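Local coordinates for Alpha/beta hydrolase (Paenibacillus sp. VTT E-133280, PDB 6TJ2), which probably acts as an extracellular esterase that hydrolyses methyl salicylate, in the manner of the tobacco salicylic acid binding protein 2, at residues W60-S65 with T267-P272; D110-G115 with R136-D141; S227-T232 with E277-A282. One frame throughout, in Å; residues are numbered along the deposited sequence.

Contact 1 (W60-S65 with T267-P272); sequences WDETAS and TVRTEP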
ATOM      1  N   TRP A  60      -1.933 -18.216 -18.877  1.00 11.50           N
ATOM      2  CA  TRP A  60      -2.457 -17.030 -19.582  1.00 11.63           C
ATOM      3  C   TRP A  60      -3.782 -17.273 -20.301  1.00 12.23           C
ATOM      4  O   TRP A  60      -4.268 -16.334 -20.894  1.00 12.74           O
ATOM      5  CB  TRP A  60      -1.410 -16.543 -20.564  1.00 11.10           C
ATOM      6  CG  TRP A  60      -0.083 -16.201 -19.950  1.00 10.55           C
ATOM      7  CD1 TRP A  60       1.098 -16.813 -20.197  1.00 11.09           C
ATOM      8  CD2 TRP A  60       0.181 -15.127 -19.016  1.00 11.25           C
ATOM      9  NE1 TRP A  60       2.088 -16.193 -19.478  1.00 11.55           N
ATOM     10  CE2 TRP A  60       1.571 -15.140 -18.777  1.00 12.18           C
ATOM     11  CE3 TRP A  60      -0.612 -14.146 -18.427  1.00 13.04           C
ATOM     12  CZ2 TRP A  60       2.187 -14.235 -17.923  1.00 12.85           C
ATOM     13  CZ3 TRP A  60      -0.007 -13.225 -17.607  1.00 15.18           C
ATOM     14  CH2 TRP A  60       1.379 -13.280 -17.381  1.00 14.73           C
ATOM     15  N   ASP A  61      -4.377 -18.467 -20.208  1.00 11.59           N
ATOM     16  CA  ASP A  61      -5.480 -18.776 -21.150  1.00 12.32           C
ATOM     17  C   ASP A  61      -6.584 -17.715 -21.076  1.00 11.61           C
ATOM     18  O   ASP A  61      -6.980 -17.156 -22.138  1.00 12.84           O
ATOM     19  CB  ASP A  61      -6.048 -20.157 -20.876  1.00 13.54           C
ATOM     20  CG  ASP A  61      -5.196 -21.332 -21.332  1.00 14.68           C
ATOM     21  OD1 ASP A  61      -4.242 -21.098 -22.057  1.00 17.68           O
ATOM     22  OD2 ASP A  61      -5.556 -22.462 -20.848  1.00 20.52           O
ATOM     23  N   GLU A  62      -7.079 -17.444 -19.898  1.00 11.93           N
ATOM     24  CA  GLU A  62      -8.280 -16.560 -19.753  1.00 12.26           C
ATOM     25  C   GLU A  62      -7.899 -15.127 -20.079  1.00 11.67           C
ATOM     26  O   GLU A  62      -8.646 -14.390 -20.742  1.00 12.28           O
ATOM     27  CB  GLU A  62      -8.885 -16.691 -18.364  1.00 13.24           C
ATOM     28  CG  GLU A  62      -9.398 -18.094 -17.995  1.00 14.47           C
ATOM     29  CD  GLU A  62      -8.366 -19.124 -17.577  1.00 18.13           C
ATOM     30  OE1 GLU A  62      -7.145 -18.825 -17.417  1.00 16.59           O
ATOM     31  OE2 GLU A  62      -8.795 -20.315 -17.402  1.00 24.80           O
ATOM     32  N   THR A  63      -6.815 -14.659 -19.512  1.00 11.88           N
ATOM     33  CA  THR A  63      -6.397 -13.262 -19.701  1.00 11.86           C
ATOM     34  C   THR A  63      -6.010 -13.005 -21.140  1.00 12.40           C
ATOM     35  O   THR A  63      -6.375 -11.938 -21.724  1.00 11.90           O
ATOM     36  CB  THR A  63      -5.317 -12.903 -18.683  1.00 13.06           C
ATOM     37  OG1 THR A  63      -5.861 -12.851 -17.358  1.00 13.91           O
ATOM     38  CG2 THR A  63      -4.671 -11.592 -18.999  1.00 14.81           C
ATOM     39  N   ALA A  64      -5.306 -13.936 -21.779  1.00 12.07           N
ATOM     40  CA  ALA A  64      -4.981 -13.763 -23.210  1.00 11.76           C
ATOM     41  C   ALA A  64      -6.260 -13.677 -24.073  1.00 11.15           C
ATOM     42  O   ALA A  64      -6.282 -12.867 -24.975  1.00 12.60           O
ATOM     43  CB  ALA A  64      -4.073 -14.916 -23.653  1.00 12.81           C
ATOM     44  N   SER A  65      -7.227 -14.508 -23.752  1.00 12.24           N
ATOM     45  CA  SER A  65      -8.513 -14.505 -24.492  1.00 13.13           C
ATOM     46  C   SER A  65      -9.151 -13.126 -24.344  1.00 15.19           C
ATOM     47  O   SER A  65      -9.642 -12.540 -25.348  1.00 14.36           O
ATOM     48  CB  SER A  65      -9.437 -15.525 -23.958  1.00 15.06           C
ATOM     49  OG  SER A  65     -10.703 -15.408 -24.555  1.00 20.29           O
ATOM     50  N   THR A 267      -6.042 -14.250  -9.838  1.00 10.99           N
ATOM     51  CA  THR A 267      -6.760 -13.156 -10.513  1.00 10.90           C
ATOM     52  C   THR A 267      -6.687 -13.278 -12.006  1.00 10.97           C
ATOM     53  O   THR A 267      -7.656 -12.915 -12.701  1.00 11.62           O
ATOM     54  CB  THR A 267      -6.224 -11.824  -9.990  1.00 11.18           C
ATOM     55  OG1 THR A 267      -6.025 -11.913  -8.572  1.00 12.35           O
ATOM     56  CG2 THR A 267      -7.149 -10.649 -10.291  1.00 12.82           C
ATOM     57  N   VAL A 268      -5.599 -13.792 -12.537  1.00 10.99           N
ATOM     58  CA  VAL A 268      -5.515 -13.956 -14.020  1.00 12.68           C
ATOM     59  C   VAL A 268      -6.544 -14.975 -14.493  1.00 13.15           C
ATOM     60  O   VAL A 268      -6.877 -15.039 -15.706  1.00 14.03           O
ATOM     61  CB  VAL A 268      -4.120 -14.362 -14.515  1.00 14.92           C
ATOM     62  CG1 VAL A 268      -3.151 -13.232 -14.236  1.00 14.99           C
ATOM     63  CG2 VAL A 268      -3.680 -15.701 -13.972  1.00 15.42           C
ATOM     64  N   ARG A 269      -7.053 -15.832 -13.610  1.00 12.76           N
ATOM     65  CA  ARG A 269      -8.105 -16.833 -13.961  1.00 13.77           C
ATOM     66  C   ARG A 269      -9.471 -16.281 -13.649  1.00 14.55           C
ATOM     67  O   ARG A 269     -10.387 -16.507 -14.462  1.00 17.07           O
ATOM     68  CB  ARG A 269      -7.944 -18.144 -13.198  1.00 15.97           C
ATOM     69  CG  ARG A 269      -6.901 -19.032 -13.826  1.00 16.79           C
ATOM     70  CD  ARG A 269      -5.623 -18.930 -13.049  1.00 19.02           C
ATOM     71  NE  ARG A 269      -4.735 -19.940 -13.588  1.00 19.04           N
ATOM     72  CZ  ARG A 269      -3.794 -20.565 -12.894  1.00 16.74           C
ATOM     73  NH1 ARG A 269      -3.472 -20.207 -11.673  1.00 15.10           N
ATOM     74  NH2 ARG A 269      -3.135 -21.535 -13.480  1.00 19.43           N
ATOM     75  N   THR A 270      -9.668 -15.590 -12.533  1.00 13.05           N
ATOM     76  CA  THR A 270     -11.024 -15.206 -12.063  1.00 13.52           C
ATOM     77  C   THR A 270     -11.450 -13.858 -12.601  1.00 14.15           C
ATOM     78  O   THR A 270     -12.665 -13.613 -12.652  1.00 15.36           O
ATOM     79  CB  THR A 270     -11.097 -15.299 -10.541  1.00 14.19           C
ATOM     80  OG1 THR A 270     -10.113 -14.377 -10.063  1.00 14.01           O
ATOM     81  CG2 THR A 270     -10.789 -16.696 -10.045  1.00 15.93           C
ATOM     82  N   GLU A 271     -10.538 -12.939 -12.858  1.00 13.03           N
ATOM     83  CA  GLU A 271     -10.846 -11.583 -13.308  1.00 12.28           C
ATOM     84  C   GLU A 271     -10.056 -11.263 -14.537  1.00 11.52           C
ATOM     85  O   GLU A 271      -9.357 -10.257 -14.593  1.00 11.89           O
ATOM     86  CB  GLU A 271     -10.578 -10.552 -12.207  1.00 13.66           C
ATOM     87  CG  GLU A 271     -11.414 -10.761 -10.961  1.00 14.74           C
ATOM     88  CD  GLU A 271     -12.903 -10.469 -11.097  1.00 20.29           C
ATOM     89  OE1 GLU A 271     -13.327  -9.844 -12.090  1.00 21.32           O
ATOM     90  OE2 GLU A 271     -13.688 -10.828 -10.133  1.00 23.20           O
ATOM     91  N   PRO A 272     -10.159 -12.074 -15.613  1.00 11.48           N
ATOM     92  CA  PRO A 272      -9.300 -11.884 -16.776  1.00 13.64           C
ATOM     93  C   PRO A 272      -9.586 -10.584 -17.515  1.00 12.76           C
ATOM     94  O   PRO A 272      -8.672 -10.047 -18.145  1.00 12.08           O
ATOM     95  CB  PRO A 272      -9.551 -13.128 -17.656  1.00 13.22           C
ATOM     96  CG  PRO A 272     -10.952 -13.603 -17.208  1.00 13.05           C
ATOM     97  CD  PRO A 272     -11.000 -13.273 -15.724  1.00 13.29           C
TER
HETATM   98  O   HOH W   1      -5.220 -20.535 -16.481  1.00 21.00           O
HETATM   99  O   HOH W   2      -5.118 -16.159 -17.606  1.00 13.14           O
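T63 and V268 meet through a side-chain hydroxyl and a backbone carbonyl: T63 OG1 donates to V268 O over 2.9 Å, arriving in the carbonyl plane on a lone pair, with a C=O...donor angle of 114°. The first torsion of T63 sets this up. With OG1 anti to its own carbonyl carbon (chi1 -69°), the hydroxyl reaches across to V268 O, while CG2 is turned to M279 of helix 272-283. Water 2 accepts from T63 N and lies 2.8 Å from V268 O, so the carbonyl is met directly by the hydroxyl and, when water 2 donates to it, through that water as well.

E62 and R269 lie askew, carboxylate and guanidinium planes 71° apart, and their charged atoms do not touch: E62 OE1 is 4.7 Å from R269 NE. What E62 OE1 meets directly is the aliphatic R269 CG, at 3.6 Å. Water 1 spans the polar ends, lying in plane at the guanidinium edge, 3.0 Å from R269 NE, whereas R269 NH1 turns back to M265 O. On the E62 backbone, P272 CB packs against E62 O at 3.5 Å.

The contact thus joins helix 61-69 to the segment where helix 267-270 gives way to helix 272-283, a helix-to-helix junction within this alpha/beta-hydrolase fold.

Contact 2 (D110-G115 with R136-D141); sequences DFILLG and RIVFFD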
ATOM      1  N   ASP A 110       8.185  -5.089 -32.385  1.00 13.79           N
ATOM      2  CA  ASP A 110       7.420  -3.957 -31.839  1.00 15.13           C
ATOM      3  C   ASP A 110       6.363  -4.485 -30.867  1.00 13.56           C
ATOM      4  O   ASP A 110       5.232  -4.012 -30.871  1.00 15.79           O
ATOM      5  CB  ASP A 110       6.777  -3.172 -32.992  1.00 17.64           C
ATOM      6  CG  ASP A 110       6.280  -1.800 -32.583  1.00 24.21           C
ATOM      7  OD1 ASP A 110       6.948  -1.122 -31.741  1.00 28.84           O
ATOM      8  OD2 ASP A 110       5.208  -1.418 -33.133  1.00 29.36           O
ATOM      9  N   PHE A 111       6.784  -5.373 -29.968  1.00 13.48           N
ATOM     10  CA  PHE A 111       5.874  -6.041 -29.033  1.00 12.03           C
ATOM     11  C   PHE A 111       6.194  -5.606 -27.594  1.00 13.35           C
ATOM     12  O   PHE A 111       7.293  -5.165 -27.226  1.00 12.96           O
ATOM     13  CB  PHE A 111       5.891  -7.561 -29.221  1.00 11.98           C
ATOM     14  CG  PHE A 111       7.204  -8.240 -29.014  1.00 12.78           C
ATOM     15  CD1 PHE A 111       7.710  -8.543 -27.741  1.00 13.09           C
ATOM     16  CD2 PHE A 111       7.957  -8.597 -30.111  1.00 13.80           C
ATOM     17  CE1 PHE A 111       8.920  -9.201 -27.615  1.00 14.18           C
ATOM     18  CE2 PHE A 111       9.183  -9.203 -29.965  1.00 14.36           C
ATOM     19  CZ  PHE A 111       9.681  -9.499 -28.723  1.00 14.95           C
ATOM     20  N   ILE A 112       5.177  -5.851 -26.799  1.00 12.02           N
ATOM     21  CA  ILE A 112       5.256  -5.677 -25.322  1.00 12.28           C
ATOM     22  C   ILE A 112       5.708  -7.008 -24.754  1.00 11.89           C
ATOM     23  O   ILE A 112       4.978  -8.009 -24.911  1.00 11.92           O
ATOM     24  CB  ILE A 112       3.895  -5.261 -24.754  1.00 12.36           C
ATOM     25  CG1 ILE A 112       3.393  -3.984 -25.435  1.00 15.98           C
ATOM     26  CG2 ILE A 112       3.996  -5.088 -23.249  1.00 12.20           C
ATOM     27  CD1 ILE A 112       2.016  -3.698 -25.234  1.00 21.54           C
ATOM     28  N   LEU A 113       6.868  -7.060 -24.113  1.00 10.59           N
ATOM     29  CA  LEU A 113       7.383  -8.313 -23.531  1.00 11.72           C
ATOM     30  C   LEU A 113       6.995  -8.260 -22.060  1.00 10.46           C
ATOM     31  O   LEU A 113       7.527  -7.383 -21.318  1.00 11.23           O
ATOM     32  CB  LEU A 113       8.890  -8.392 -23.730  1.00 11.52           C
ATOM     33  CG  LEU A 113       9.535  -9.680 -23.196  1.00 11.40           C
ATOM     34  CD1 LEU A 113       8.944 -10.905 -23.903  1.00 12.61           C
ATOM     35  CD2 LEU A 113      11.060  -9.582 -23.396  1.00 12.38           C
ATOM     36  N   LEU A 114       6.109  -9.150 -21.629  1.00 10.66           N
ATOM     37  CA  LEU A 114       5.525  -9.110 -20.259  1.00 11.26           C
ATOM     38  C   LEU A 114       5.852 -10.396 -19.553  1.00 11.28           C
ATOM     39  O   LEU A 114       5.551 -11.470 -20.116  1.00 11.78           O
ATOM     40  CB  LEU A 114       4.032  -8.836 -20.382  1.00 12.75           C
ATOM     41  CG  LEU A 114       3.259  -8.617 -19.072  1.00 13.36           C
ATOM     42  CD1 LEU A 114       2.025  -7.757 -19.362  1.00 15.26           C
ATOM     43  CD2 LEU A 114       2.897  -9.916 -18.395  1.00 13.52           C
ATOM     44  N   GLY A 115       6.399 -10.325 -18.356  1.00  9.61           N
ATOM     45  CA  GLY A 115       6.731 -11.517 -17.553  1.00 11.53           C
ATOM     46  C   GLY A 115       6.063 -11.463 -16.216  1.00 10.29           C
ATOM     47  O   GLY A 115       5.901 -10.375 -15.653  1.00 10.92           O
ATOM     48  N   ARG A 136       8.309  -2.259 -25.231  1.00 12.86           N
ATOM     49  CA  ARG A 136       8.194  -1.965 -23.784  1.00 12.80           C
ATOM     50  C   ARG A 136       8.291  -3.297 -23.055  1.00 11.17           C
ATOM     51  O   ARG A 136       7.823  -4.324 -23.588  1.00 12.59           O
ATOM     52  CB  ARG A 136       6.881  -1.224 -23.498  1.00 13.40           C
ATOM     53  CG  ARG A 136       6.629  -0.885 -22.035  1.00 13.35           C
ATOM     54  CD  ARG A 136       5.457   0.063 -21.820  1.00 14.78           C
ATOM     55  NE  ARG A 136       5.754   1.417 -22.181  1.00 15.74           N
ATOM     56  CZ  ARG A 136       6.232   2.363 -21.325  1.00 17.50           C
ATOM     57  NH1 ARG A 136       6.481   2.208 -20.005  1.00 14.86           N
ATOM     58  NH2 ARG A 136       6.477   3.557 -21.843  1.00 22.83           N
ATOM     59  N   ILE A 137       8.888  -3.268 -21.884  1.00 10.97           N
ATOM     60  CA  ILE A 137       9.046  -4.465 -21.024  1.00 11.45           C
ATOM     61  C   ILE A 137       8.175  -4.272 -19.797  1.00 11.79           C
ATOM     62  O   ILE A 137       8.285  -3.216 -19.118  1.00 12.99           O
ATOM     63  CB  ILE A 137      10.505  -4.682 -20.670  1.00 12.63           C
ATOM     64  CG1 ILE A 137      11.408  -4.772 -21.895  1.00 14.03           C
ATOM     65  CG2 ILE A 137      10.615  -5.899 -19.789  1.00 13.97           C
ATOM     66  CD1 ILE A 137      12.896  -4.677 -21.529  1.00 16.19           C
ATOM     67  N   VAL A 138       7.284  -5.209 -19.517  1.00 10.68           N
ATOM     68  CA  VAL A 138       6.323  -5.103 -18.405  1.00 11.05           C
ATOM     69  C   VAL A 138       6.622  -6.209 -17.418  1.00 11.25           C
ATOM     70  O   VAL A 138       6.547  -7.396 -17.787  1.00 11.81           O
ATOM     71  CB  VAL A 138       4.862  -5.140 -18.888  1.00 11.46           C
ATOM     72  CG1 VAL A 138       3.913  -5.083 -17.705  1.00 11.74           C
ATOM     73  CG2 VAL A 138       4.602  -4.006 -19.865  1.00 11.91           C
ATOM     74  N   PHE A 139       6.924  -5.838 -16.210  1.00  9.67           N
ATOM     75  CA  PHE A 139       7.086  -6.770 -15.087  1.00 10.39           C
ATOM     76  C   PHE A 139       5.778  -6.845 -14.339  1.00 10.66           C
ATOM     77  O   PHE A 139       5.353  -5.834 -13.760  1.00 11.90           O
ATOM     78  CB  PHE A 139       8.192  -6.295 -14.155  1.00  9.84           C
ATOM     79  CG  PHE A 139       9.561  -6.370 -14.770  1.00 10.22           C
ATOM     80  CD1 PHE A 139      10.432  -7.391 -14.414  1.00 11.14           C
ATOM     81  CD2 PHE A 139      10.002  -5.457 -15.691  1.00 11.20           C
ATOM     82  CE1 PHE A 139      11.681  -7.488 -14.999  1.00 10.37           C
ATOM     83  CE2 PHE A 139      11.243  -5.539 -16.287  1.00 11.90           C
ATOM     84  CZ  PHE A 139      12.064  -6.594 -15.964  1.00 11.42           C
ATOM     85  N   PHE A 140       5.096  -7.953 -14.326  1.00  9.97           N
ATOM     86  CA  PHE A 140       3.792  -8.193 -13.683  1.00 10.30           C
ATOM     87  C   PHE A 140       3.999  -9.075 -12.468  1.00 11.28           C
ATOM     88  O   PHE A 140       4.223 -10.267 -12.637  1.00 10.69           O
ATOM     89  CB  PHE A 140       2.782  -8.733 -14.688  1.00 11.04           C
ATOM     90  CG  PHE A 140       1.528  -9.328 -14.109  1.00 11.71           C
ATOM     91  CD1 PHE A 140       0.875 -10.382 -14.740  1.00 14.66           C
ATOM     92  CD2 PHE A 140       0.976  -8.828 -12.938  1.00 13.37           C
ATOM     93  CE1 PHE A 140      -0.235 -10.963 -14.149  1.00 15.97           C
ATOM     94  CE2 PHE A 140      -0.109  -9.435 -12.342  1.00 15.99           C
ATOM     95  CZ  PHE A 140      -0.726 -10.509 -12.961  1.00 16.62           C
ATOM     96  N   ASP A 141       4.076  -8.486 -11.265  1.00 10.15           N
ATOM     97  CA  ASP A 141       4.292  -9.267 -10.032  1.00  9.87           C
ATOM     98  C   ASP A 141       5.469 -10.208 -10.311  1.00  9.88           C
ATOM     99  O   ASP A 141       5.377 -11.430 -10.091  1.00 11.24           O
ATOM    100  CB  ASP A 141       3.040  -9.988  -9.566  1.00 10.86           C
ATOM    101  CG  ASP A 141       1.984  -9.049  -9.047  1.00 13.59           C
ATOM    102  OD1 ASP A 141       2.239  -7.890  -8.934  1.00 16.30           O
ATOM    103  OD2 ASP A 141       0.902  -9.542  -8.653  1.00 15.16           O
TER
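L113 O accepts the shortest polar bond between the strands, from V138 N at 2.8 Å. The CA of I137 adds a weaker C-H...O contact to the same oxygen at 3.3 Å. Three further backbone bonds, L113 N to R136 O, G115 N to V138 O and F140 N to G115 O, continue the parallel register. The axes of the two strand segments run 4.7 Å apart at closest, 20° from parallel. Together with helix 119-129, whose I123 touches both L113 and I137, they form a beta-alpha-beta crossover of the central sheet, and G115 opens what is probably the nucleophile elbow.

On the face carrying I112, L114 and V138, the valine meets both neighbours. V138 CG1, anti to the backbone N (chi1 178°), lies against L114 CD1 at 3.7 Å, while V138 CG2 touches I112 CG2 at 3.6 Å. The other L114 methyl, CD2, sits near the plane of the F140 ring at its edge and touches F140 CB at 3.9 Å. R136 starts on this face, but its guanidinium leads away to S227 OG and to D184 of the second subunit.

Contact 3 (S227-T232 with E277-A282); sequences SYLYLT and ELMVKA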
ATOM      1  N   SER A 227       7.560  -0.943 -17.433  1.00 11.18           N
ATOM      2  CA  SER A 227       6.421  -0.808 -16.517  1.00 11.13           C
ATOM      3  C   SER A 227       6.454  -1.893 -15.482  1.00 10.99           C
ATOM      4  O   SER A 227       7.029  -2.988 -15.728  1.00 10.95           O
ATOM      5  CB  SER A 227       5.105  -0.879 -17.249  1.00 11.80           C
ATOM      6  OG  SER A 227       5.041   0.101 -18.268  1.00 11.98           O
ATOM      7  N   TYR A 228       5.833  -1.625 -14.354  1.00  9.95           N
ATOM      8  CA  TYR A 228       5.622  -2.627 -13.308  1.00  9.35           C
ATOM      9  C   TYR A 228       4.162  -2.617 -12.974  1.00 10.65           C
ATOM     10  O   TYR A 228       3.614  -1.573 -12.544  1.00 10.79           O
ATOM     11  CB  TYR A 228       6.479  -2.370 -12.064  1.00 10.34           C
ATOM     12  CG  TYR A 228       6.674  -3.602 -11.204  1.00  9.61           C
ATOM     13  CD1 TYR A 228       5.673  -4.077 -10.367  1.00  9.54           C
ATOM     14  CD2 TYR A 228       7.859  -4.342 -11.262  1.00  9.58           C
ATOM     15  CE1 TYR A 228       5.797  -5.244  -9.658  1.00  9.91           C
ATOM     16  CE2 TYR A 228       7.994  -5.521 -10.536  1.00 10.02           C
ATOM     17  CZ  TYR A 228       6.952  -5.987  -9.785  1.00  9.35           C
ATOM     18  OH  TYR A 228       7.096  -7.173  -9.091  1.00 11.23           O
ATOM     19  N   LEU A 229       3.506  -3.761 -13.169  1.00 10.63           N
ATOM     20  CA  LEU A 229       2.098  -4.003 -12.848  1.00  9.87           C
ATOM     21  C   LEU A 229       2.046  -4.816 -11.561  1.00 10.09           C
ATOM     22  O   LEU A 229       2.573  -5.920 -11.525  1.00 10.43           O
ATOM     23  CB  LEU A 229       1.431  -4.709 -14.053  1.00 10.98           C
ATOM     24  CG  LEU A 229      -0.014  -5.158 -13.795  1.00 13.42           C
ATOM     25  CD1 LEU A 229      -0.951  -4.038 -13.333  1.00 15.15           C
ATOM     26  CD2 LEU A 229      -0.586  -5.871 -15.033  1.00 13.28           C
ATOM     27  N   TYR A 230       1.466  -4.241 -10.508  1.00  9.86           N
ATOM     28  CA  TYR A 230       1.457  -4.801  -9.162  1.00  9.78           C
ATOM     29  C   TYR A 230       0.067  -5.024  -8.677  1.00 10.03           C
ATOM     30  O   TYR A 230      -0.729  -4.063  -8.723  1.00 10.89           O
ATOM     31  CB  TYR A 230       2.202  -3.853  -8.217  1.00  9.75           C
ATOM     32  CG  TYR A 230       2.223  -4.287  -6.781  1.00 10.02           C
ATOM     33  CD1 TYR A 230       1.712  -3.449  -5.822  1.00  9.75           C
ATOM     34  CD2 TYR A 230       2.709  -5.525  -6.391  1.00 10.22           C
ATOM     35  CE1 TYR A 230       1.780  -3.783  -4.488  1.00 10.82           C
ATOM     36  CE2 TYR A 230       2.701  -5.896  -5.056  1.00 10.57           C
ATOM     37  CZ  TYR A 230       2.253  -5.018  -4.114  1.00 10.57           C
ATOM     38  OH  TYR A 230       2.327  -5.426  -2.778  1.00 11.89           O
ATOM     39  N   LEU A 231      -0.233  -6.201  -8.185  1.00  9.20           N
ATOM     40  CA  LEU A 231      -1.499  -6.498  -7.514  1.00  9.48           C
ATOM     41  C   LEU A 231      -1.274  -6.528  -6.004  1.00  9.30           C
ATOM     42  O   LEU A 231      -0.368  -7.188  -5.523  1.00 10.19           O
ATOM     43  CB  LEU A 231      -2.122  -7.798  -8.001  1.00 10.66           C
ATOM     44  CG  LEU A 231      -2.264  -7.952  -9.509  1.00 11.35           C
ATOM     45  CD1 LEU A 231      -2.902  -9.293  -9.849  1.00 11.42           C
ATOM     46  CD2 LEU A 231      -3.102  -6.816 -10.104  1.00 11.45           C
ATOM     47  N   THR A 232      -2.098  -5.775  -5.266  1.00 10.17           N
ATOM     48  CA  THR A 232      -1.706  -5.415  -3.882  1.00  9.48           C
ATOM     49  C   THR A 232      -1.880  -6.550  -2.868  1.00  9.98           C
ATOM     50  O   THR A 232      -1.365  -6.375  -1.763  1.00 10.68           O
ATOM     51  CB  THR A 232      -2.470  -4.193  -3.395  1.00 10.86           C
ATOM     52  OG1 THR A 232      -3.855  -4.497  -3.259  1.00 13.20           O
ATOM     53  CG2 THR A 232      -2.293  -2.989  -4.303  1.00 12.22           C
ATOM     54  N   GLU A 277      -7.277  -5.338 -19.009  1.00 13.01           N
ATOM     55  CA  GLU A 277      -7.291  -3.866 -18.980  1.00 13.87           C
ATOM     56  C   GLU A 277      -6.055  -3.325 -18.269  1.00 11.33           C
ATOM     57  O   GLU A 277      -5.479  -2.336 -18.733  1.00 12.52           O
ATOM     58  CB  GLU A 277      -8.573  -3.374 -18.321  1.00 16.03           C
ATOM     59  CG  GLU A 277      -9.825  -3.694 -19.107  1.00 22.10           C
ATOM     60  CD  GLU A 277     -11.087  -3.426 -18.288  1.00 28.05           C
ATOM     61  OE1 GLU A 277     -10.992  -3.136 -17.056  1.00 38.57           O
ATOM     62  OE2 GLU A 277     -12.163  -3.511 -18.868  1.00 34.61           O
ATOM     63  N   LEU A 278      -5.649  -3.946 -17.191  1.00 11.69           N
ATOM     64  CA  LEU A 278      -4.441  -3.520 -16.485  1.00 11.78           C
ATOM     65  C   LEU A 278      -3.185  -3.701 -17.319  1.00 11.54           C
ATOM     66  O   LEU A 278      -2.265  -2.848 -17.328  1.00 11.64           O
ATOM     67  CB  LEU A 278      -4.256  -4.249 -15.152  1.00 12.72           C
ATOM     68  CG  LEU A 278      -5.278  -3.862 -14.074  1.00 13.01           C
ATOM     69  CD1 LEU A 278      -5.216  -4.835 -12.931  1.00 15.96           C
ATOM     70  CD2 LEU A 278      -5.036  -2.415 -13.601  1.00 16.16           C
ATOM     71  N   MET A 279      -3.138  -4.794 -18.079  1.00 11.35           N
ATOM     72  CA  MET A 279      -1.967  -5.045 -18.935  1.00 12.05           C
ATOM     73  C   MET A 279      -1.909  -4.036 -20.059  1.00 10.92           C
ATOM     74  O   MET A 279      -0.815  -3.600 -20.431  1.00 11.09           O
ATOM     75  CB  MET A 279      -2.017  -6.476 -19.482  1.00 11.83           C
ATOM     76  CG  MET A 279      -1.791  -7.481 -18.376  1.00 11.77           C
ATOM     77  SD  MET A 279      -2.094  -9.143 -18.934  1.00 20.67           S
ATOM     78  CE  MET A 279      -1.259 -10.124 -17.688  1.00 20.56           C
ATOM     79  N   VAL A 280      -3.063  -3.597 -20.594  1.00 11.21           N
ATOM     80  CA  VAL A 280      -3.043  -2.494 -21.590  1.00 12.50           C
ATOM     81  C   VAL A 280      -2.569  -1.217 -20.925  1.00 11.13           C
ATOM     82  O   VAL A 280      -1.825  -0.467 -21.511  1.00 12.08           O
ATOM     83  CB  VAL A 280      -4.442  -2.371 -22.228  1.00 13.04           C
ATOM     84  CG1 VAL A 280      -4.568  -1.125 -23.117  1.00 13.24           C
ATOM     85  CG2 VAL A 280      -4.792  -3.625 -23.023  1.00 13.27           C
ATOM     86  N   LYS A 281      -3.040  -0.909 -19.721  1.00 11.83           N
ATOM     87  CA  LYS A 281      -2.617   0.330 -19.021  1.00 13.97           C
ATOM     88  C   LYS A 281      -1.113   0.339 -18.753  1.00 12.79           C
ATOM     89  O   LYS A 281      -0.441   1.368 -18.868  1.00 12.49           O
ATOM     90  CB  LYS A 281      -3.328   0.442 -17.681  1.00 16.45           C
ATOM     91  CG  LYS A 281      -4.667   1.159 -17.699  1.00 22.47           C
ATOM     92  CD  LYS A 281      -5.178   1.320 -16.254  1.00 21.80           C
ATOM     93  CE  LYS A 281      -4.734   2.497 -15.406  1.00 24.41           C
ATOM     94  NZ  LYS A 281      -5.717   2.690 -14.287  1.00 23.49           N
ATOM     95  N   ALA A 282      -0.506  -0.849 -18.528  1.00 12.01           N
ATOM     96  CA  ALA A 282       0.927  -0.990 -18.292  1.00 12.19           C
ATOM     97  C   ALA A 282       1.720  -1.019 -19.610  1.00 12.22           C
ATOM     98  O   ALA A 282       2.838  -0.544 -19.658  1.00 13.39           O
ATOM     99  CB  ALA A 282       1.156  -2.223 -17.444  1.00 12.35           C
TER
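Strand segment 227-231 and helix segment 277-282 run nearly antiparallel, their directions 152° apart and their axes 8.8 Å from each other at closest. The backbones draw nearest near the N-terminal end of the strand, with the CA atoms of S227 and A282 5.8 Å apart.

There the one direct hydrogen bond forms. S227 OG gives its proton to A282 O over 2.7 Å, in the carbonyl plane with a C=O...donor angle of 146°. The torsion that permits this, chi1 -56°, puts OG anti to the carbonyl carbon of S227, and the same oxygen receives R136 NH1 from the adjacent strand. With an alanine in place of S227, both A282 O and that arginine N-H would probably be left without this mate.

Farther along, L229 projects at the helix: L229 CD1 meets L278 CB at 3.8 Å, and L229 CD2 reaches M279 CG at 3.9 Å while also lying near L278 CB, the leucine crossing either side chain at about a right angle. L229 CB lies 4.2 Å from A282 CB. L231 extends the apolar seam, bringing L231 CD2 within 4.0 Å of L278 CD1. All six touching residues are buried.

This is a helix laid against one face of a parallel sheet, as in alpha/beta hydrolases; here the C-terminal helix 272-283 covers strand 226-231, and A282 also reaches V138 on the neighbouring strand.

In the fold
Contacts 2 and 3 share the central parallel sheet, their centres about 10 Å apart: strands 134-139 and 226-231 are neighbours, with probable hydrogen bonds joining F139 to S227 and L229. Contact 1 lies about 16 Å from contact 2 and 14 Å from contact 3, centre to centre. Along the chain, contact 2 is nested within the loop closed by contact 1, contact 3 follows contact 2, and contacts 1 and 3 interleave. M279 of helix 272-283 ties the set together, touching W60 and T63 of contact 1 and L114 and F140 of contact 2. Segments distant in sequence thus converge around the sheet at the C-terminal ends of whose strands the probable catalytic residues S117, D234 and H264 lie.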